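Local coordinates for Rubredoxin\:oxygen oxidoreductase (Desulfovibrio gigas, PDB 1E5D), which catalyses the four-electron reduction of one oxygen molecule to two water molecules, using a diiron centre and flavin mononucleotide, at residues Q2-K5 / H11-G14; N253-F258 / E275-E280. All coordinates share one frame; numbering follows the deposited sequence.

Contact 1. Residues Q2-K5 / H11-G14; sequences QATK and HLVG
Thr4 and Leu12 face each other across two antiparallel strands and exchange both of their backbone hydrogen bonds. Thr4 N donates to Leu12 O at 3.0 Å, and Leu12 N returns a bond of 2.8 Å to Thr4 O with an N-H...O angle of 163°. On the face of the sheet that these two residues share, their side chains run side by side: CG anti to the backbone N (chi1 175°) puts Leu12 CD1 alongside the threonine, 3.9 Å from both CB and OG1 of Thr4.

Lys5 and His11, a non-hydrogen-bonded pair, occupy the other face. Here the aliphatic part of the lysine does the touching, with Lys5 CG 3.6 Å from His11 CE1 and approaching the imidazole obliquely, while the amino end leads away from the ring. The Thr4 carbonyl serves this pair too, since His11 CA makes a CA-H...O contact of 3.2 Å with Thr4 O. Nearer the N-terminus, Ala3 CB meets Val13 CG1 at 3.7 Å.

Together the segments form the open end of the beta hairpin made by strands 4-7 and 10-17, in the lactamase-fold part of the chain. Past the paired residues the second strand bends at Gly14, in a conformation where a CB would be jammed against the carbonyl O of Val13. The poorly ordered Gln2 brings NE2 near Gly14 O, but at an angle too poor for a hydrogen bond; the amide bonds to Glu58 instead.

Strand 4-7 is the outermost strand of a mixed sheet, and backbone bonds from His11 to Leu39 and from Val13 to Ala37 carry the pairing inward to strand 33-40, where Leu12 packs on Asn36 and Tyr38.

Contact 2. Residues N253-F258 / E275-E280; sequences NKVVIF and ESFRDE
The first beta-alpha-beta unit of the flavodoxin-like domain, strand 254-259, helix 265-279 and strand 283-288, is held together here by apolar packing between its first strand and the last turn of its helix. Phe277 lies against Val255, whose two methyls share the ring. Val255 CG1 sits over one face, 3.9 Å from the ring centroid and only 11° off the normal, a CH-pi contact; Val255 CG2 meets the same ring at CD1, 3.8 Å away. With CG1 anti to the backbone N (chi1 180°), the valine directs both methyls at the ring. Ile257, two residues along the strand, makes a looser oblique contact, its CD1 4.2 Å from Phe277 CD2.

No hydrogen bond joins the two segments. On the exposed side of the helix, Arg278 NE makes a salt bridge of 2.9 Å to Glu275 OE2, and Asp279 adds a long, purely electrostatic contact to the same guanidinium.

Phe277 also touches Val284 on strand 283-288 and Ile308 on strand 306-310, the strands on either side of 254-259 in the parallel sheet, and Ile392 of helix 379-400 packs against it as well.

Contact 1 and contact 2 belong to different parts of the chain, the lactamase-fold part and the flavodoxin-like part, and lie on opposite sides of its centre. Their centres are 46 Å apart, with nearest atoms about 30 Å from each other, so neither touches the other. Residues 2-5 and 11-14 lie nearer the diiron site: the side chain of Leu12 is about 10 Å from that of His226, an iron ligand, and residue Gly14 lies about 13 Å from the bound mu-oxo-diiron. Contact 2 is nearer a bound flavin mononucleotide, about 12 Å from the side chain of Ile257. Neither contact supplies a residue to these sites.

Contact 1. Residues Q2-K5 / H11-G14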
ATOM      1  N   GLN A   2     -19.052  23.874  26.451  1.00 96.79           N
ATOM      2  CA  GLN A   2     -18.390  23.503  25.206  1.00 80.57           C
ATOM      3  C   GLN A   2     -19.275  23.811  24.002  1.00 61.54           C
ATOM      4  O   GLN A   2     -18.831  23.755  22.851  1.00 60.60           O
ATOM      5  CB  GLN A   2     -18.007  22.019  25.226  1.00 87.90           C
ATOM      6  CG  GLN A   2     -17.435  21.513  23.913  1.00 94.72           C
ATOM      7  CD  GLN A   2     -16.300  20.525  24.079  1.00 95.93           C
ATOM      8  OE1 GLN A   2     -15.788  20.339  25.188  1.00 75.62           O
ATOM      9  NE2 GLN A   2     -15.895  19.885  22.987  1.00100.81           N
ATOM     10  N   ALA A   3     -20.537  24.136  24.294  1.00 35.75           N
ATOM     11  CA  ALA A   3     -21.497  24.339  23.220  1.00 26.28           C
ATOM     12  C   ALA A   3     -21.309  25.698  22.548  1.00 28.58           C
ATOM     13  O   ALA A   3     -20.915  26.678  23.170  1.00 35.48           O
ATOM     14  CB  ALA A   3     -22.923  24.188  23.714  1.00 12.96           C
ATOM     15  N   THR A   4     -21.604  25.715  21.253  1.00 30.44           N
ATOM     16  CA  THR A   4     -21.447  26.914  20.438  1.00 24.33           C
ATOM     17  C   THR A   4     -22.797  27.333  19.871  1.00 25.75           C
ATOM     18  O   THR A   4     -23.501  26.530  19.255  1.00 35.51           O
ATOM     19  CB  THR A   4     -20.430  26.700  19.302  1.00 20.70           C
ATOM     20  OG1 THR A   4     -19.161  26.331  19.847  1.00 29.06           O
ATOM     21  CG2 THR A   4     -20.208  27.997  18.547  1.00 21.54           C
ATOM     22  N   LYS A   5     -23.163  28.588  20.107  1.00 29.42           N
ATOM     23  CA  LYS A   5     -24.457  29.085  19.661  1.00 26.42           C
ATOM     24  C   LYS A   5     -24.386  29.399  18.177  1.00 26.94           C
ATOM     25  O   LYS A   5     -23.576  30.204  17.719  1.00 27.41           O
ATOM     26  CB  LYS A   5     -24.896  30.326  20.435  1.00 37.91           C
ATOM     27  CG  LYS A   5     -26.360  30.298  20.852  1.00 50.14           C
ATOM     28  CD  LYS A   5     -27.103  31.525  20.352  1.00 56.40           C
ATOM     29  CE  LYS A   5     -28.374  31.774  21.146  1.00 65.42           C
ATOM     30  NZ  LYS A   5     -28.252  32.962  22.037  1.00 83.40           N
ATOM     31  N   HIS A  11     -27.599  24.850  18.932  1.00 13.62           N
ATOM     32  CA  HIS A  11     -26.204  24.823  19.371  1.00 18.10           C
ATOM     33  C   HIS A  11     -25.435  23.658  18.758  1.00 21.38           C
ATOM     34  O   HIS A  11     -25.948  22.555  18.581  1.00 19.84           O
ATOM     35  CB  HIS A  11     -26.100  24.735  20.893  1.00 29.37           C
ATOM     36  CG  HIS A  11     -26.970  25.724  21.606  1.00 37.43           C
ATOM     37  ND1 HIS A  11     -26.459  26.834  22.246  1.00 36.68           N
ATOM     38  CD2 HIS A  11     -28.313  25.762  21.772  1.00 34.35           C
ATOM     39  CE1 HIS A  11     -27.455  27.517  22.778  1.00 37.83           C
ATOM     40  NE2 HIS A  11     -28.583  26.886  22.507  1.00 37.50           N
ATOM     41  N   LEU A  12     -24.187  23.973  18.463  1.00 23.92           N
ATOM     42  CA  LEU A  12     -23.176  23.036  18.004  1.00 24.75           C
ATOM     43  C   LEU A  12     -22.555  22.341  19.210  1.00 24.24           C
ATOM     44  O   LEU A  12     -21.936  22.990  20.059  1.00 27.74           O
ATOM     45  CB  LEU A  12     -22.137  23.791  17.190  1.00 28.33           C
ATOM     46  CG  LEU A  12     -20.882  23.109  16.660  1.00 25.75           C
ATOM     47  CD1 LEU A  12     -19.761  23.186  17.687  1.00 42.19           C
ATOM     48  CD2 LEU A  12     -21.138  21.665  16.262  1.00 14.31           C
ATOM     49  N   VAL A  13     -22.704  21.022  19.301  1.00 20.87           N
ATOM     50  CA  VAL A  13     -22.012  20.300  20.372  1.00 19.33           C
ATOM     51  C   VAL A  13     -21.171  19.183  19.764  1.00 25.88           C
ATOM     52  O   VAL A  13     -21.376  18.793  18.612  1.00 35.17           O
ATOM     53  CB  VAL A  13     -22.979  19.704  21.407  1.00 21.66           C
ATOM     54  CG1 VAL A  13     -23.578  20.799  22.276  1.00 23.92           C
ATOM     55  CG2 VAL A  13     -24.088  18.918  20.722  1.00  8.48           C
ATOM     56  N   GLY A  14     -20.221  18.656  20.532  1.00 24.43           N
ATOM     57  CA  GLY A  14     -19.432  17.516  20.099  1.00 15.03           C
ATOM     58  C   GLY A  14     -17.977  17.586  20.501  1.00 17.64           C
ATOM     59  O   GLY A  14     -17.634  17.984  21.611  1.00 23.15           O
TER

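Contact 2. Residues N253-F258 / E275-E280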
ATOM      1  N   ASN A 253      -5.840  21.741 -17.044  1.00 17.16           N
ATOM      2  CA  ASN A 253      -4.528  21.581 -17.643  1.00 24.11           C
ATOM      3  C   ASN A 253      -3.521  20.973 -16.676  1.00 26.15           C
ATOM      4  O   ASN A 253      -2.314  21.147 -16.824  1.00 33.15           O
ATOM      5  CB  ASN A 253      -4.019  22.956 -18.095  1.00 32.47           C
ATOM      6  CG  ASN A 253      -3.166  22.881 -19.342  1.00 37.76           C
ATOM      7  OD1 ASN A 253      -3.193  21.879 -20.054  1.00 55.84           O
ATOM      8  ND2 ASN A 253      -2.415  23.948 -19.588  1.00 52.98           N
ATOM      9  N   LYS A 254      -4.014  20.266 -15.672  1.00 25.02           N
ATOM     10  CA  LYS A 254      -3.199  19.677 -14.623  1.00 21.09           C
ATOM     11  C   LYS A 254      -2.916  18.207 -14.910  1.00 18.71           C
ATOM     12  O   LYS A 254      -3.795  17.412 -15.234  1.00 17.18           O
ATOM     13  CB  LYS A 254      -3.906  19.835 -13.282  1.00 21.58           C
ATOM     14  CG  LYS A 254      -3.085  19.439 -12.066  1.00 22.15           C
ATOM     15  CD  LYS A 254      -3.807  19.855 -10.798  1.00 20.36           C
ATOM     16  CE  LYS A 254      -3.589  18.874  -9.663  1.00 21.71           C
ATOM     17  NZ  LYS A 254      -4.621  19.054  -8.604  1.00 30.24           N
ATOM     18  N   VAL A 255      -1.635  17.869 -14.786  1.00 14.54           N
ATOM     19  CA  VAL A 255      -1.216  16.485 -14.980  1.00 16.07           C
ATOM     20  C   VAL A 255      -0.625  15.983 -13.667  1.00 14.32           C
ATOM     21  O   VAL A 255       0.248  16.602 -13.067  1.00 13.52           O
ATOM     22  CB  VAL A 255      -0.219  16.349 -16.140  1.00 18.92           C
ATOM     23  CG1 VAL A 255       0.218  14.905 -16.335  1.00 16.11           C
ATOM     24  CG2 VAL A 255      -0.813  16.870 -17.443  1.00 18.00           C
ATOM     25  N   VAL A 256      -1.131  14.856 -13.197  1.00 12.50           N
ATOM     26  CA  VAL A 256      -0.661  14.145 -12.035  1.00  6.82           C
ATOM     27  C   VAL A 256       0.079  12.896 -12.511  1.00  6.60           C
ATOM     28  O   VAL A 256      -0.489  12.011 -13.150  1.00 15.53           O
ATOM     29  CB  VAL A 256      -1.797  13.691 -11.102  1.00 11.96           C
ATOM     30  CG1 VAL A 256      -1.256  12.694 -10.077  1.00  8.64           C
ATOM     31  CG2 VAL A 256      -2.457  14.870 -10.418  1.00  8.24           C
ATOM     32  N   ILE A 257       1.359  12.844 -12.198  1.00 11.20           N
ATOM     33  CA  ILE A 257       2.175  11.674 -12.475  1.00 10.49           C
ATOM     34  C   ILE A 257       2.461  10.938 -11.171  1.00 13.55           C
ATOM     35  O   ILE A 257       3.023  11.499 -10.225  1.00 14.53           O
ATOM     36  CB  ILE A 257       3.499  12.069 -13.141  1.00 13.86           C
ATOM     37  CG1 ILE A 257       3.343  12.797 -14.475  1.00 15.98           C
ATOM     38  CG2 ILE A 257       4.397  10.851 -13.280  1.00 12.84           C
ATOM     39  CD1 ILE A 257       4.564  13.601 -14.878  1.00  8.53           C
ATOM     40  N   PHE A 258       2.078   9.669 -11.066  1.00 14.26           N
ATOM     41  CA  PHE A 258       2.442   8.953  -9.838  1.00  6.31           C
ATOM     42  C   PHE A 258       3.088   7.638 -10.258  1.00  8.53           C
ATOM     43  O   PHE A 258       2.735   7.006 -11.243  1.00  8.99           O
ATOM     44  CB  PHE A 258       1.267   8.786  -8.907  1.00  7.66           C
ATOM     45  CG  PHE A 258       0.208   7.746  -9.154  1.00  7.12           C
ATOM     46  CD1 PHE A 258       0.381   6.441  -8.722  1.00  3.22           C
ATOM     47  CD2 PHE A 258      -0.973   8.049  -9.799  1.00 15.45           C
ATOM     48  CE1 PHE A 258      -0.579   5.467  -8.905  1.00 11.11           C
ATOM     49  CE2 PHE A 258      -1.943   7.079  -9.994  1.00 16.95           C
ATOM     50  CZ  PHE A 258      -1.756   5.777  -9.551  1.00 11.66           C
ATOM     51  N   GLU A 275       8.764  17.279 -16.912  1.00 21.61           N
ATOM     52  CA  GLU A 275       9.348  18.411 -17.613  1.00 23.24           C
ATOM     53  C   GLU A 275       8.707  18.655 -18.972  1.00 23.46           C
ATOM     54  O   GLU A 275       8.412  19.799 -19.323  1.00 32.58           O
ATOM     55  CB  GLU A 275      10.857  18.218 -17.795  1.00 29.88           C
ATOM     56  CG  GLU A 275      11.665  19.489 -17.586  1.00 53.82           C
ATOM     57  CD  GLU A 275      11.524  20.111 -16.211  1.00 68.85           C
ATOM     58  OE1 GLU A 275      11.329  19.384 -15.213  1.00 84.29           O
ATOM     59  OE2 GLU A 275      11.612  21.356 -16.115  1.00 87.98           O
ATOM     60  N   SER A 276       8.486  17.588 -19.734  1.00 19.60           N
ATOM     61  CA  SER A 276       7.822  17.748 -21.026  1.00 20.26           C
ATOM     62  C   SER A 276       6.431  18.326 -20.835  1.00 25.17           C
ATOM     63  O   SER A 276       5.988  19.206 -21.569  1.00 40.07           O
ATOM     64  CB  SER A 276       7.738  16.413 -21.765  1.00 26.21           C
ATOM     65  OG  SER A 276       8.879  15.618 -21.476  1.00 47.39           O
ATOM     66  N   PHE A 277       5.716  17.822 -19.824  1.00 22.02           N
ATOM     67  CA  PHE A 277       4.338  18.295 -19.679  1.00 24.57           C
ATOM     68  C   PHE A 277       4.345  19.788 -19.378  1.00 24.28           C
ATOM     69  O   PHE A 277       3.523  20.563 -19.870  1.00 30.57           O
ATOM     70  CB  PHE A 277       3.599  17.513 -18.601  1.00 18.87           C
ATOM     71  CG  PHE A 277       2.954  16.233 -19.105  1.00 21.81           C
ATOM     72  CD1 PHE A 277       1.939  16.278 -20.048  1.00 25.35           C
ATOM     73  CD2 PHE A 277       3.367  14.998 -18.627  1.00 17.74           C
ATOM     74  CE1 PHE A 277       1.345  15.112 -20.505  1.00 23.54           C
ATOM     75  CE2 PHE A 277       2.779  13.833 -19.082  1.00 22.81           C
ATOM     76  CZ  PHE A 277       1.766  13.889 -20.023  1.00 27.74           C
ATOM     77  N   ARG A 278       5.312  20.173 -18.542  1.00 17.78           N
ATOM     78  CA  ARG A 278       5.429  21.607 -18.240  1.00 22.65           C
ATOM     79  C   ARG A 278       5.639  22.359 -19.556  1.00 30.98           C
ATOM     80  O   ARG A 278       4.954  23.348 -19.825  1.00 44.78           O
ATOM     81  CB  ARG A 278       6.539  21.848 -17.230  1.00 21.71           C
ATOM     82  CG  ARG A 278       6.985  23.279 -17.020  1.00 34.52           C
ATOM     83  CD  ARG A 278       8.392  23.356 -16.439  1.00 51.11           C
ATOM     84  NE  ARG A 278       9.363  22.745 -17.345  1.00 71.30           N
ATOM     85  CZ  ARG A 278      10.335  23.353 -18.008  1.00 78.93           C
ATOM     86  NH1 ARG A 278      10.524  24.662 -17.898  1.00 85.94           N
ATOM     87  NH2 ARG A 278      11.139  22.648 -18.799  1.00 75.67           N
ATOM     88  N   ASP A 279       6.565  21.837 -20.358  1.00 29.98           N
ATOM     89  CA  ASP A 279       6.908  22.409 -21.654  1.00 33.63           C
ATOM     90  C   ASP A 279       5.670  22.621 -22.520  1.00 33.80           C
ATOM     91  O   ASP A 279       5.579  23.619 -23.228  1.00 45.00           O
ATOM     92  CB  ASP A 279       7.894  21.516 -22.403  1.00 38.07           C
ATOM     93  CG  ASP A 279       9.329  21.979 -22.266  1.00 45.96           C
ATOM     94  OD1 ASP A 279       9.559  23.189 -22.062  1.00 63.51           O
ATOM     95  OD2 ASP A 279      10.232  21.122 -22.362  1.00 75.27           O
ATOM     96  N   GLU A 280       4.740  21.679 -22.430  1.00 27.50           N
ATOM     97  CA  GLU A 280       3.468  21.767 -23.126  1.00 22.75           C
ATOM     98  C   GLU A 280       2.495  22.702 -22.424  1.00 21.34           C
ATOM     99  O   GLU A 280       1.306  22.741 -22.738  1.00 34.83           O
ATOM    100  CB  GLU A 280       2.842  20.373 -23.249  1.00 27.92           C
ATOM    101  CG  GLU A 280       3.696  19.406 -24.061  1.00 39.38           C
ATOM    102  CD  GLU A 280       4.000  19.921 -25.457  1.00 49.03           C
ATOM    103  OE1 GLU A 280       3.032  20.219 -26.189  1.00 63.74           O
ATOM    104  OE2 GLU A 280       5.196  20.027 -25.803  1.00 55.45           O
TER